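Local coordinates for protein dihydropyrimidinase (Brevibacillus agri, PDB 3SFW) that probably hydrolyses the ring amide of dihydropyrimidines at a two-zinc centre, at residues A184-L190 / A216-T221; H208-P214 / V286-R292; H316-S322 / M411-Y415. One frame throughout, in Å; residues are numbered along the deposited sequence.

In the fold
All three contacts lie within the amidohydrolase region of the chain. Interactions 1 and 2 touch, their centres 11 Å apart, and their segments alternate along the chain. Two salt bridges join them: Glu-185 OE1 to Arg-212 NH2 and Glu-217 OE1 to Arg-292 NH2, each 2.8 Å. The side chains of Glu-185 in interaction 1 and Ser-288 in interaction 2 come within about 6 Å of a zinc ion. Interaction 3 follows later in the chain, its centre about 19 Å from that of interaction 2 and 27 Å from that of interaction 1. It touches neither, but His-316, directly after the zinc ligand Asp-315, has its side chain about 8 Å from a zinc ion.

Interaction 1: A184-L190 / A216-T221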
ATOM      1  N   ALA A 184      20.153   6.989  -5.705  1.00  8.21           N
ATOM      2  CA  ALA A 184      18.950   7.656  -5.162  1.00  5.92           C
ATOM      3  C   ALA A 184      19.106   7.880  -3.652  1.00 10.51           C
ATOM      4  O   ALA A 184      18.596   7.094  -2.838  1.00 12.52           O
ATOM      5  CB  ALA A 184      17.660   6.809  -5.456  1.00 11.70           C
ATOM      6  N   GLU A 185      19.706   9.004  -3.281  1.00 10.84           N
ATOM      7  CA  GLU A 185      19.533   9.553  -1.901  1.00 11.84           C
ATOM      8  C   GLU A 185      19.275  11.034  -2.089  1.00 11.12           C
ATOM      9  O   GLU A 185      19.887  11.659  -2.995  1.00 14.04           O
ATOM     10  CB  GLU A 185      20.811   9.424  -1.057  1.00 10.98           C
ATOM     11  CG  GLU A 185      21.311   7.979  -0.813  1.00 11.58           C
ATOM     12  CD  GLU A 185      22.644   7.989  -0.110  1.00 11.75           C
ATOM     13  OE1 GLU A 185      23.679   8.325  -0.776  1.00 14.24           O
ATOM     14  OE2 GLU A 185      22.628   7.776   1.138  1.00 15.20           O
ATOM     15  N   ASN A 186      18.509  11.628  -1.166  1.00  9.91           N
ATOM     16  CA  ASN A 186      18.281  13.077  -1.305  1.00 12.28           C
ATOM     17  C   ASN A 186      19.528  13.854  -0.888  1.00 12.04           C
ATOM     18  O   ASN A 186      19.868  13.938   0.307  1.00 12.55           O
ATOM     19  CB  ASN A 186      17.041  13.522  -0.518  1.00  9.34           C
ATOM     20  CG  ASN A 186      16.686  14.959  -0.812  1.00 12.07           C
ATOM     21  OD1 ASN A 186      17.488  15.863  -0.564  1.00 12.74           O
ATOM     22  ND2 ASN A 186      15.504  15.179  -1.337  1.00 11.63           N
ATOM     23  N   GLY A 187      20.251  14.384  -1.865  1.00 11.55           N
ATOM     24  CA  GLY A 187      21.520  15.049  -1.543  1.00 13.83           C
ATOM     25  C   GLY A 187      21.373  16.299  -0.684  1.00 13.29           C
ATOM     26  O   GLY A 187      22.343  16.710  -0.045  1.00 16.07           O
ATOM     27  N   ASP A 188      20.233  16.976  -0.765  1.00 13.60           N
ATOM     28  CA  ASP A 188      20.069  18.210   0.049  1.00 14.21           C
ATOM     29  C   ASP A 188      19.824  17.896   1.508  1.00 14.95           C
ATOM     30  O   ASP A 188      20.373  18.567   2.417  1.00 15.60           O
ATOM     31  CB  ASP A 188      18.952  19.068  -0.500  1.00 12.54           C
ATOM     32  CG  ASP A 188      19.327  19.707  -1.843  1.00 17.60           C
ATOM     33  OD1 ASP A 188      20.429  20.301  -1.945  1.00 20.98           O
ATOM     34  OD2 ASP A 188      18.550  19.599  -2.789  1.00 17.32           O
ATOM     35  N   VAL A 189      19.023  16.874   1.751  1.00 13.78           N
ATOM     36  CA  VAL A 189      18.807  16.402   3.127  1.00 11.84           C
ATOM     37  C   VAL A 189      20.144  15.964   3.688  1.00 14.90           C
ATOM     38  O   VAL A 189      20.495  16.327   4.803  1.00 15.94           O
ATOM     39  CB  VAL A 189      17.823  15.168   3.163  1.00 14.76           C
ATOM     40  CG1 VAL A 189      17.894  14.455   4.572  1.00 15.15           C
ATOM     41  CG2 VAL A 189      16.422  15.614   2.856  1.00 14.50           C
ATOM     42  N   LEU A 190      20.900  15.175   2.914  1.00 12.08           N
ATOM     43  CA  LEU A 190      22.200  14.672   3.397  1.00 13.14           C
ATOM     44  C   LEU A 190      23.202  15.817   3.684  1.00 17.47           C
ATOM     45  O   LEU A 190      23.918  15.804   4.713  1.00 16.38           O
ATOM     46  CB  LEU A 190      22.812  13.707   2.361  1.00 13.11           C
ATOM     47  CG  LEU A 190      22.372  12.242   2.550  1.00 14.25           C
ATOM     48  CD1 LEU A 190      20.856  12.117   2.867  1.00 13.74           C
ATOM     49  CD2 LEU A 190      22.748  11.434   1.306  1.00 13.74           C
ATOM     50  N   ALA A 216      15.726   9.034   3.347  1.00 12.21           N
ATOM     51  CA  ALA A 216      16.322   9.905   2.307  1.00 10.62           C
ATOM     52  C   ALA A 216      16.548   9.115   0.996  1.00 12.91           C
ATOM     53  O   ALA A 216      16.478   9.676  -0.112  1.00 11.51           O
ATOM     54  CB  ALA A 216      17.669  10.490   2.815  1.00 10.19           C
ATOM     55  N   GLU A 217      16.903   7.836   1.155  1.00 11.43           N
ATOM     56  CA  GLU A 217      17.052   6.941   0.008  1.00 12.15           C
ATOM     57  C   GLU A 217      15.673   6.621  -0.513  1.00 13.67           C
ATOM     58  O   GLU A 217      15.421   6.646  -1.728  1.00 13.19           O
ATOM     59  CB  GLU A 217      17.799   5.668   0.391  1.00 13.16           C
ATOM     60  CG  GLU A 217      17.789   4.651  -0.750  1.00 10.45           C
ATOM     61  CD  GLU A 217      18.508   3.353  -0.417  1.00 14.38           C
ATOM     62  OE1 GLU A 217      19.418   3.322   0.437  1.00 13.77           O
ATOM     63  OE2 GLU A 217      18.223   2.367  -1.087  1.00 12.01           O
ATOM     64  N   GLY A 218      14.733   6.350   0.385  1.00 11.49           N
ATOM     65  CA  GLY A 218      13.356   6.091  -0.068  1.00 10.09           C
ATOM     66  C   GLY A 218      12.819   7.280  -0.878  1.00 10.31           C
ATOM     67  O   GLY A 218      12.144   7.106  -1.919  1.00 11.67           O
ATOM     68  N   GLU A 219      12.986   8.478  -0.334  1.00 11.31           N
ATOM     69  CA  GLU A 219      12.433   9.659  -1.015  1.00 10.91           C
ATOM     70  C   GLU A 219      12.995   9.833  -2.438  1.00 10.79           C
ATOM     71  O   GLU A 219      12.248   9.971  -3.410  1.00 12.89           O
ATOM     72  CB  GLU A 219      12.703  10.937  -0.214  1.00 10.92           C
ATOM     73  CG  GLU A 219      12.034  12.203  -0.842  1.00 10.26           C
ATOM     74  CD  GLU A 219      12.792  12.733  -2.044  1.00 11.75           C
ATOM     75  OE1 GLU A 219      14.052  12.802  -2.005  1.00 13.72           O
ATOM     76  OE2 GLU A 219      12.104  12.999  -3.076  1.00 12.99           O
ATOM     77  N   ALA A 220      14.300   9.721  -2.567  1.00  8.57           N
ATOM     78  CA  ALA A 220      14.913   9.938  -3.892  1.00  9.19           C
ATOM     79  C   ALA A 220      14.541   8.800  -4.835  1.00 11.02           C
ATOM     80  O   ALA A 220      14.400   9.003  -6.046  1.00 10.43           O
ATOM     81  CB  ALA A 220      16.437  10.072  -3.755  1.00  9.82           C
ATOM     82  N   THR A 221      14.438   7.578  -4.288  1.00 10.62           N
ATOM     83  CA  THR A 221      13.966   6.445  -5.124  1.00 11.47           C
ATOM     84  C   THR A 221      12.578   6.777  -5.654  1.00  9.93           C
ATOM     85  O   THR A 221      12.289   6.602  -6.853  1.00 10.56           O
ATOM     86  CB  THR A 221      13.950   5.115  -4.290  1.00  9.20           C
ATOM     87  OG1 THR A 221      15.293   4.853  -3.857  1.00 10.67           O
ATOM     88  CG2 THR A 221      13.444   3.975  -5.151  1.00  9.78           C
TER
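Ala-216 O is gripped by two backbone N-H groups from opposite faces of its carbonyl plane: Asn-186 N across the contact at 3.0 Å, and Ala-220 N one helical turn on at 3.3 Å. In this TIM barrel, the chain leaving strand 180-182 just after the zinc ligand His-183 runs along the first turns of helix 214-230 before entering helix 187-199. Asn-186 is the N-cap of helix 187-199. Its OD1 takes Val-189 N at 3.0 Å in a nearly straight bond (169°), with a weaker one from Asp-188 N. With CG anti to the backbone N (chi1 -172°), the amide also turns ND2 to Glu-219 OE1, 2.9 Å away. The carboxylate oxygen lies in the amide plane, yet ND2 meets it from above the carboxylate plane. Arg-223 forms a salt bridge with the same oxygen, and Asp-163 of a neighbouring subunit also binds Asn-186 ND2. Small side chains let the backbones close in: Ala-220 CB sits 3.4 Å from Glu-185 C, and Glu-217 CA makes a C-H···O contact of 3.2 Å with Ala-184 O. At the helix 187-199 side, Leu-190 CD1 rests against Ala-216 CB at 3.6 Å.

Interaction 2: H208-P214 / V286-R292; sequences HAYTRPP and VWSPPLR
His-208 NE2 donates to Trp-287 O at 2.8 Å; the oxygen lies near the ring plane, but the nitrogen stands well above the carbonyl plane. The imidazole is sandwiched. Val-286 CG1 makes a CH-pi contact 3.7 Å from the ring centroid, almost on the normal, while Arg-212 CD covers the rim of the opposite face. A chi1 of 175° puts CG opposite the backbone N and carries the ring into this slot. Beside it, Ser-288 OG sits 3.2 Å above the centre of the Arg-212 guanidinium, a placement over the face that yields no hydrogen bond to that group. Pro-290, which follows the cis-bonded Pro-289, packs its CB on Ala-209 CB at 3.7 Å. Farther along, Arg-292 NH1 donates to Arg-212 O at 2.9 Å, in both the carbonyl and guanidinium planes. Pro-214 CA and Pro-290 CD cover opposite faces of the Arg-292 guanidinium; water 1 accepts from its NH2 and probably donates to Arg-212 O. A second shell fixes these groups: Glu-185 pairs with Arg-212, Glu-217 and Ser-241 hold Arg-292, and Asn-337 binds Ser-288 OG. The contact anchors an active-site loop, its Ser-288 side chain about 6 Å from a zinc ion. Segment 208-214 leads from helix 206-210 to helix 214-230, with Thr-211, Arg-212 and Pro-213 leaning on helix 187-199, and meets the loop between helices 265-269 and 295-305.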
ATOM      1  N   HIS A 208      28.530   8.827   9.458  1.00 14.97           N
ATOM      2  CA  HIS A 208      28.299   8.662   8.004  1.00 16.03           C
ATOM      3  C   HIS A 208      26.946   7.989   7.752  1.00 16.65           C
ATOM      4  O   HIS A 208      26.220   8.340   6.800  1.00 14.89           O
ATOM      5  CB  HIS A 208      29.445   7.880   7.316  1.00 13.88           C
ATOM      6  CG  HIS A 208      29.159   7.599   5.885  1.00 14.55           C
ATOM      7  ND1 HIS A 208      29.308   8.551   4.899  1.00 17.26           N
ATOM      8  CD2 HIS A 208      28.628   6.508   5.285  1.00 18.24           C
ATOM      9  CE1 HIS A 208      28.916   8.041   3.740  1.00 18.08           C
ATOM     10  NE2 HIS A 208      28.535   6.791   3.944  1.00 17.75           N
ATOM     11  N   ALA A 209      26.565   7.048   8.619  1.00 14.88           N
ATOM     12  CA  ALA A 209      25.272   6.423   8.445  1.00 14.04           C
ATOM     13  C   ALA A 209      24.156   7.311   8.972  1.00 15.71           C
ATOM     14  O   ALA A 209      23.107   7.437   8.353  1.00 15.96           O
ATOM     15  CB  ALA A 209      25.240   5.057   9.100  1.00 13.43           C
ATOM     16  N   TYR A 210      24.344   7.852  10.184  1.00 16.60           N
ATOM     17  CA  TYR A 210      23.283   8.599  10.812  1.00 16.34           C
ATOM     18  C   TYR A 210      22.835   9.804  10.022  1.00 14.99           C
ATOM     19  O   TYR A 210      21.702  10.252  10.180  1.00 18.67           O
ATOM     20  CB  TYR A 210      23.679   9.030  12.212  1.00 15.41           C
ATOM     21  CG  TYR A 210      23.902   7.884  13.174  1.00 16.73           C
ATOM     22  CD1 TYR A 210      24.643   8.084  14.350  1.00 19.72           C
ATOM     23  CD2 TYR A 210      23.339   6.631  12.953  1.00 17.53           C
ATOM     24  CE1 TYR A 210      24.822   7.040  15.282  1.00 19.06           C
ATOM     25  CE2 TYR A 210      23.540   5.571  13.862  1.00 22.64           C
ATOM     26  CZ  TYR A 210      24.242   5.810  15.054  1.00 22.21           C
ATOM     27  OH  TYR A 210      24.473   4.763  15.949  1.00 26.83           O
ATOM     28  N   THR A 211      23.721  10.345   9.179  1.00 14.22           N
ATOM     29  CA  THR A 211      23.417  11.548   8.428  1.00 15.77           C
ATOM     30  C   THR A 211      22.819  11.213   7.029  1.00 14.65           C
ATOM     31  O   THR A 211      22.544  12.121   6.227  1.00 13.28           O
ATOM     32  CB  THR A 211      24.693  12.409   8.193  1.00 17.09           C
ATOM     33  OG1 THR A 211      25.741  11.604   7.621  1.00 14.71           O
ATOM     34  CG2 THR A 211      25.220  13.016   9.538  1.00 18.24           C
ATOM     35  N   ARG A 212      22.686   9.918   6.743  1.00 15.47           N
ATOM     36  CA  ARG A 212      21.977   9.479   5.507  1.00 15.07           C
ATOM     37  C   ARG A 212      20.854   8.485   5.793  1.00 14.69           C
ATOM     38  O   ARG A 212      20.943   7.320   5.376  1.00 15.86           O
ATOM     39  CB  ARG A 212      22.970   8.833   4.531  1.00 14.06           C
ATOM     40  CG  ARG A 212      24.336   9.513   4.527  1.00 13.85           C
ATOM     41  CD  ARG A 212      25.334   8.733   3.657  1.00 17.52           C
ATOM     42  NE  ARG A 212      25.158   8.988   2.222  1.00 16.10           N
ATOM     43  CZ  ARG A 212      25.799   9.950   1.535  1.00 19.16           C
ATOM     44  NH1 ARG A 212      26.684  10.763   2.150  1.00 17.19           N
ATOM     45  NH2 ARG A 212      25.638  10.054   0.208  1.00 15.81           N
ATOM     46  N   PRO A 213      19.771   8.923   6.474  1.00 15.84           N
ATOM     47  CA  PRO A 213      18.786   7.929   6.923  1.00 13.09           C
ATOM     48  C   PRO A 213      18.056   7.264   5.767  1.00 14.93           C
ATOM     49  O   PRO A 213      18.006   7.821   4.651  1.00 14.96           O
ATOM     50  CB  PRO A 213      17.785   8.749   7.745  1.00 15.80           C
ATOM     51  CG  PRO A 213      18.398  10.098   7.940  1.00 17.94           C
ATOM     52  CD  PRO A 213      19.355  10.299   6.808  1.00 15.33           C
ATOM     53  N   PRO A 214      17.494   6.079   6.010  1.00 14.67           N
ATOM     54  CA  PRO A 214      16.882   5.340   4.881  1.00 14.83           C
ATOM     55  C   PRO A 214      15.746   6.090   4.218  1.00 14.02           C
ATOM     56  O   PRO A 214      15.472   5.888   3.039  1.00 13.03           O
ATOM     57  CB  PRO A 214      16.377   4.031   5.527  1.00 19.42           C
ATOM     58  CG  PRO A 214      16.570   4.207   7.003  1.00 18.81           C
ATOM     59  CD  PRO A 214      17.559   5.284   7.250  1.00 14.72           C
ATOM     60  N   VAL A 286      32.682   2.671   5.319  1.00 13.87           N
ATOM     61  CA  VAL A 286      32.040   3.923   4.880  1.00 11.82           C
ATOM     62  C   VAL A 286      31.908   3.919   3.330  1.00 12.20           C
ATOM     63  O   VAL A 286      32.884   3.789   2.630  1.00 11.77           O
ATOM     64  CB  VAL A 286      32.887   5.158   5.333  1.00 13.29           C
ATOM     65  CG1 VAL A 286      32.465   6.442   4.544  1.00 14.39           C
ATOM     66  CG2 VAL A 286      32.693   5.355   6.843  1.00 13.18           C
ATOM     67  N   TRP A 287      30.663   3.846   2.883  1.00 12.91           N
ATOM     68  CA  TRP A 287      30.264   3.892   1.451  1.00 12.93           C
ATOM     69  C   TRP A 287      28.807   4.290   1.489  1.00 11.91           C
ATOM     70  O   TRP A 287      28.208   4.348   2.580  1.00 13.28           O
ATOM     71  CB  TRP A 287      30.416   2.520   0.761  1.00 12.32           C
ATOM     72  CG  TRP A 287      29.886   1.349   1.563  1.00  9.24           C
ATOM     73  CD1 TRP A 287      28.584   1.076   1.849  1.00 11.12           C
ATOM     74  CD2 TRP A 287      30.666   0.245   2.073  1.00 10.36           C
ATOM     75  NE1 TRP A 287      28.500  -0.148   2.540  1.00 10.59           N
ATOM     76  CE2 TRP A 287      29.769  -0.658   2.686  1.00 11.68           C
ATOM     77  CE3 TRP A 287      32.059  -0.030   2.116  1.00 12.52           C
ATOM     78  CZ2 TRP A 287      30.214  -1.832   3.340  1.00 12.04           C
ATOM     79  CZ3 TRP A 287      32.493  -1.219   2.682  1.00 11.90           C
ATOM     80  CH2 TRP A 287      31.569  -2.131   3.250  1.00 13.80           C
ATOM     81  N   SER A 288      28.239   4.662   0.333  1.00 11.59           N
ATOM     82  CA  SER A 288      26.902   5.285   0.347  1.00  9.35           C
ATOM     83  C   SER A 288      26.052   4.594  -0.700  1.00 13.09           C
ATOM     84  O   SER A 288      26.585   4.209  -1.711  1.00 13.36           O
ATOM     85  CB  SER A 288      26.999   6.767  -0.017  1.00 13.76           C
ATOM     86  OG  SER A 288      27.795   7.455   0.956  1.00 15.43           O
ATOM     87  N   PRO A 289      24.760   4.380  -0.434  1.00 11.17           N
ATOM     88  CA  PRO A 289      24.068   4.565   0.843  1.00 10.56           C
ATOM     89  C   PRO A 289      24.729   3.786   1.929  1.00 10.94           C
ATOM     90  O   PRO A 289      25.452   2.830   1.678  1.00 10.53           O
ATOM     91  CB  PRO A 289      22.662   4.000   0.586  1.00 13.80           C
ATOM     92  CG  PRO A 289      22.834   3.080  -0.597  1.00 16.98           C
ATOM     93  CD  PRO A 289      23.880   3.742  -1.442  1.00 14.50           C
ATOM     94  N   PRO A 290      24.543   4.243   3.181  1.00  9.75           N
ATOM     95  CA  PRO A 290      25.294   3.584   4.256  1.00 10.52           C
ATOM     96  C   PRO A 290      24.734   2.196   4.555  1.00 12.93           C
ATOM     97  O   PRO A 290      23.575   1.898   4.260  1.00 12.11           O
ATOM     98  CB  PRO A 290      25.052   4.522   5.453  1.00 11.60           C
ATOM     99  CG  PRO A 290      23.670   5.142   5.180  1.00 12.94           C
ATOM    100  CD  PRO A 290      23.605   5.271   3.638  1.00 11.99           C
ATOM    101  N   LEU A 291      25.498   1.405   5.286  1.00 11.01           N
ATOM    102  CA  LEU A 291      24.981   0.155   5.858  1.00 12.30           C
ATOM    103  C   LEU A 291      23.774   0.460   6.748  1.00 13.33           C
ATOM    104  O   LEU A 291      23.682   1.563   7.309  1.00 13.51           O
ATOM    105  CB  LEU A 291      26.110  -0.519   6.664  1.00 12.27           C
ATOM    106  CG  LEU A 291      27.238  -1.070   5.799  1.00 13.94           C
ATOM    107  CD1 LEU A 291      28.294  -1.768   6.690  1.00 12.72           C
ATOM    108  CD2 LEU A 291      26.672  -2.084   4.781  1.00 13.93           C
ATOM    109  N   ARG A 292      22.844  -0.499   6.822  1.00 12.58           N
ATOM    110  CA  ARG A 292      21.497  -0.311   7.377  1.00 13.12           C
ATOM    111  C   ARG A 292      21.302  -1.234   8.580  1.00 11.09           C
ATOM    112  O   ARG A 292      22.053  -2.212   8.784  1.00 11.72           O
ATOM    113  CB  ARG A 292      20.432  -0.678   6.323  1.00  9.83           C
ATOM    114  CG  ARG A 292      20.565   0.117   5.010  1.00  9.94           C
ATOM    115  CD  ARG A 292      20.508   1.663   5.335  1.00 10.86           C
ATOM    116  NE  ARG A 292      20.244   2.473   4.119  1.00 13.48           N
ATOM    117  CZ  ARG A 292      20.203   3.806   4.115  1.00 14.32           C
ATOM    118  NH1 ARG A 292      20.354   4.500   5.265  1.00 11.77           N
ATOM    119  NH2 ARG A 292      19.926   4.463   2.989  1.00 13.45           N
TER
HETATM  120  O   HOH W   1      20.308   7.213   2.462  1.00 16.81           O

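Interaction 3: H316-S322 / M411-Y415; sequences HCPFNFS and MNVDY
The loop that follows the zinc ligand Asp-315, at the end of barrel strand 311-312, runs from His-316 to Ser-322 and is fastened to Met-411 to Tyr-415 chiefly by the carboxylate of Asp-414. Asp-414 OD1 accepts Phe-321 N at 2.8 Å on its syn side, and OD2 uses its syn lone pair for Ser-322 N at 3.0 Å. The two oxygens thereby take two successive backbone N-H groups. A chi1 of 59°, with CG between the backbone N and the carbonyl carbon, swings the carboxylate round to meet them. In return Asp-414 N gives a weak bond (2.9 Å) to Asn-320 OD1, the amide and carboxylate planes standing 81° apart. Val-413 CG2 presses tightly on Pro-318 CB at 3.3 Å. Water 2 links Phe-319 N to Tyr-415 OH, which also binds Lys-284 O, and Phe-319 O lies at the edge of the Tyr-415 ring, 3.3 Å from CE1. Nearer the metal centre, Met-411 SD approaches His-316 CE1 obliquely at 3.5 Å, while Asp-72 binds the His-316 ring at NE2. An alanine in place of Asp-414 would strip Phe-321 N and Ser-322 N of their acceptors, OD1 and OD2, and is likely to let the 320-322 backbone shift from segment 411-415. Two N-H donors at the carboxylate probably help stabilise its negative charge and keep it ionised.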
ATOM      1  N   HIS A 316      32.096  -1.613  -6.565  1.00  9.31           N
ATOM      2  CA  HIS A 316      33.526  -1.704  -6.189  1.00  9.01           C
ATOM      3  C   HIS A 316      34.143  -0.304  -6.312  1.00 11.57           C
ATOM      4  O   HIS A 316      34.192   0.267  -7.404  1.00 10.40           O
ATOM      5  CB  HIS A 316      34.263  -2.643  -7.150  1.00 11.61           C
ATOM      6  CG  HIS A 316      35.686  -2.888  -6.756  1.00 10.01           C
ATOM      7  ND1 HIS A 316      36.022  -3.488  -5.556  1.00 11.39           N
ATOM      8  CD2 HIS A 316      36.845  -2.642  -7.402  1.00 10.33           C
ATOM      9  CE1 HIS A 316      37.339  -3.581  -5.471  1.00 12.11           C
ATOM     10  NE2 HIS A 316      37.863  -3.061  -6.576  1.00 10.73           N
ATOM     11  N   CYS A 317      34.649   0.231  -5.199  1.00 11.48           N
ATOM     12  CA  CYS A 317      35.100   1.622  -5.202  1.00 10.91           C
ATOM     13  C   CYS A 317      36.172   1.679  -4.059  1.00 12.04           C
ATOM     14  O   CYS A 317      35.953   2.315  -3.028  1.00 13.51           O
ATOM     15  CB  CYS A 317      33.884   2.535  -4.935  1.00 13.30           C
ATOM     16  SG  CYS A 317      34.232   4.326  -5.221  1.00 14.50           S
ATOM     17  N   PRO A 318      37.295   0.965  -4.247  1.00 12.86           N
ATOM     18  CA  PRO A 318      38.185   0.662  -3.110  1.00 11.87           C
ATOM     19  C   PRO A 318      39.134   1.820  -2.748  1.00 13.67           C
ATOM     20  O   PRO A 318      39.678   2.507  -3.636  1.00 11.81           O
ATOM     21  CB  PRO A 318      38.973  -0.555  -3.609  1.00 12.14           C
ATOM     22  CG  PRO A 318      39.091  -0.268  -5.118  1.00 13.25           C
ATOM     23  CD  PRO A 318      37.685   0.215  -5.457  1.00 14.41           C
ATOM     24  N   PHE A 319      39.338   2.008  -1.446  1.00 13.22           N
ATOM     25  CA  PHE A 319      40.388   2.908  -0.948  1.00 14.32           C
ATOM     26  C   PHE A 319      41.070   2.184   0.195  1.00 13.29           C
ATOM     27  O   PHE A 319      40.392   1.607   1.066  1.00 14.94           O
ATOM     28  CB  PHE A 319      39.747   4.184  -0.409  1.00 16.17           C
ATOM     29  CG  PHE A 319      38.984   4.970  -1.444  1.00 14.91           C
ATOM     30  CD1 PHE A 319      39.663   5.806  -2.337  1.00 15.99           C
ATOM     31  CD2 PHE A 319      37.587   4.862  -1.540  1.00 16.40           C
ATOM     32  CE1 PHE A 319      38.964   6.508  -3.340  1.00 13.85           C
ATOM     33  CE2 PHE A 319      36.858   5.604  -2.526  1.00 15.23           C
ATOM     34  CZ  PHE A 319      37.554   6.465  -3.392  1.00 14.77           C
ATOM     35  N   ASN A 320      42.395   2.222   0.219  1.00 15.72           N
ATOM     36  CA  ASN A 320      43.117   1.666   1.347  1.00 14.79           C
ATOM     37  C   ASN A 320      42.680   2.295   2.671  1.00 14.77           C
ATOM     38  O   ASN A 320      42.412   3.493   2.770  1.00 14.67           O
ATOM     39  CB  ASN A 320      44.624   1.882   1.161  1.00 13.53           C
ATOM     40  CG  ASN A 320      45.170   1.078   0.042  1.00 15.64           C
ATOM     41  OD1 ASN A 320      45.252  -0.139   0.135  1.00 15.89           O
ATOM     42  ND2 ASN A 320      45.500   1.746  -1.075  1.00 15.77           N
ATOM     43  N   PHE A 321      42.692   1.478   3.709  1.00 13.21           N
ATOM     44  CA  PHE A 321      42.449   1.953   5.053  1.00 11.73           C
ATOM     45  C   PHE A 321      43.574   2.906   5.459  1.00 14.42           C
ATOM     46  O   PHE A 321      43.311   4.016   5.931  1.00 16.48           O
ATOM     47  CB  PHE A 321      42.455   0.773   6.008  1.00 13.98           C
ATOM     48  CG  PHE A 321      42.115   1.167   7.436  1.00 15.45           C
ATOM     49  CD1 PHE A 321      40.995   1.924   7.712  1.00 18.15           C
ATOM     50  CD2 PHE A 321      42.939   0.785   8.488  1.00 20.42           C
ATOM     51  CE1 PHE A 321      40.660   2.271   9.021  1.00 22.43           C
ATOM     52  CE2 PHE A 321      42.596   1.113   9.801  1.00 23.37           C
ATOM     53  CZ  PHE A 321      41.466   1.854  10.061  1.00 23.26           C
ATOM     54  N   SER A 322      44.809   2.481   5.234  1.00 16.48           N
ATOM     55  CA  SER A 322      45.951   3.355   5.517  1.00 19.84           C
ATOM     56  C   SER A 322      46.075   4.439   4.437  1.00 17.90           C
ATOM     57  O   SER A 322      46.038   4.155   3.204  1.00 20.16           O
ATOM     58  CB  SER A 322      47.247   2.545   5.617  1.00 23.49           C
ATOM     59  OG  SER A 322      48.366   3.405   5.696  1.00 27.82           O
ATOM     60  N   MET A 411      42.355  -7.950  -4.900  1.00 13.06           N
ATOM     61  CA  MET A 411      42.099  -6.507  -5.030  1.00 12.20           C
ATOM     62  C   MET A 411      43.294  -5.712  -4.482  1.00 16.87           C
ATOM     63  O   MET A 411      43.934  -6.157  -3.507  1.00 15.43           O
ATOM     64  CB  MET A 411      40.815  -6.118  -4.291  1.00 15.25           C
ATOM     65  CG  MET A 411      39.577  -6.825  -4.876  1.00 13.84           C
ATOM     66  SD  MET A 411      38.132  -6.561  -3.854  1.00 13.70           S
ATOM     67  CE  MET A 411      38.596  -7.568  -2.384  1.00 14.70           C
ATOM     68  N   ASN A 412      43.679  -4.643  -5.185  1.00 13.68           N
ATOM     69  CA  ASN A 412      44.848  -3.886  -4.748  1.00 15.10           C
ATOM     70  C   ASN A 412      44.441  -2.932  -3.614  1.00 15.89           C
ATOM     71  O   ASN A 412      44.412  -1.715  -3.801  1.00 15.02           O
ATOM     72  CB  ASN A 412      45.503  -3.139  -5.924  1.00 16.72           C
ATOM     73  CG  ASN A 412      46.871  -2.562  -5.562  1.00 22.32           C
ATOM     74  OD1 ASN A 412      47.465  -2.946  -4.539  1.00 21.99           O
ATOM     75  ND2 ASN A 412      47.306  -1.553  -6.306  1.00 19.59           N
ATOM     76  N   VAL A 413      44.162  -3.497  -2.423  1.00 14.52           N
ATOM     77  CA  VAL A 413      43.667  -2.718  -1.281  1.00 15.32           C
ATOM     78  C   VAL A 413      44.050  -3.471  -0.024  1.00 15.10           C
ATOM     79  O   VAL A 413      44.156  -4.686  -0.043  1.00 15.17           O
ATOM     80  CB  VAL A 413      42.110  -2.582  -1.304  1.00 18.80           C
ATOM     81  CG1 VAL A 413      41.635  -1.412  -0.422  1.00 16.36           C
ATOM     82  CG2 VAL A 413      41.629  -2.376  -2.722  1.00 31.23           C
ATOM     83  N   ASP A 414      44.287  -2.739   1.072  1.00 17.40           N
ATOM     84  CA  ASP A 414      44.885  -3.343   2.280  1.00 16.24           C
ATOM     85  C   ASP A 414      43.902  -3.923   3.274  1.00 17.47           C
ATOM     86  O   ASP A 414      44.294  -4.251   4.395  1.00 16.04           O
ATOM     87  CB  ASP A 414      45.774  -2.319   3.009  1.00 17.34           C
ATOM     88  CG  ASP A 414      45.022  -1.081   3.425  1.00 18.06           C
ATOM     89  OD1 ASP A 414      43.791  -1.058   3.324  1.00 13.20           O
ATOM     90  OD2 ASP A 414      45.634  -0.147   4.009  1.00 17.60           O
ATOM     91  N   TYR A 415      42.637  -4.073   2.890  1.00 14.05           N
ATOM     92  CA  TYR A 415      41.712  -4.744   3.791  1.00 12.46           C
ATOM     93  C   TYR A 415      40.612  -5.351   2.974  1.00 14.31           C
ATOM     94  O   TYR A 415      40.430  -5.016   1.791  1.00 12.96           O
ATOM     95  CB  TYR A 415      41.116  -3.783   4.871  1.00 14.44           C
ATOM     96  CG  TYR A 415      40.059  -2.807   4.368  1.00 12.69           C
ATOM     97  CD1 TYR A 415      40.417  -1.666   3.669  1.00 10.50           C
ATOM     98  CD2 TYR A 415      38.693  -3.097   4.513  1.00 13.29           C
ATOM     99  CE1 TYR A 415      39.470  -0.797   3.147  1.00 10.60           C
ATOM    100  CE2 TYR A 415      37.727  -2.226   4.064  1.00 12.48           C
ATOM    101  CZ  TYR A 415      38.123  -1.062   3.379  1.00 11.05           C
ATOM    102  OH  TYR A 415      37.177  -0.210   2.882  1.00 14.15           O
TER
HETATM  103  O   HOH W   2      37.456   0.694   0.236  1.00 12.62           O
HETATM  104  O   HOH W   3      46.796   0.031  -3.354  1.00 20.24           O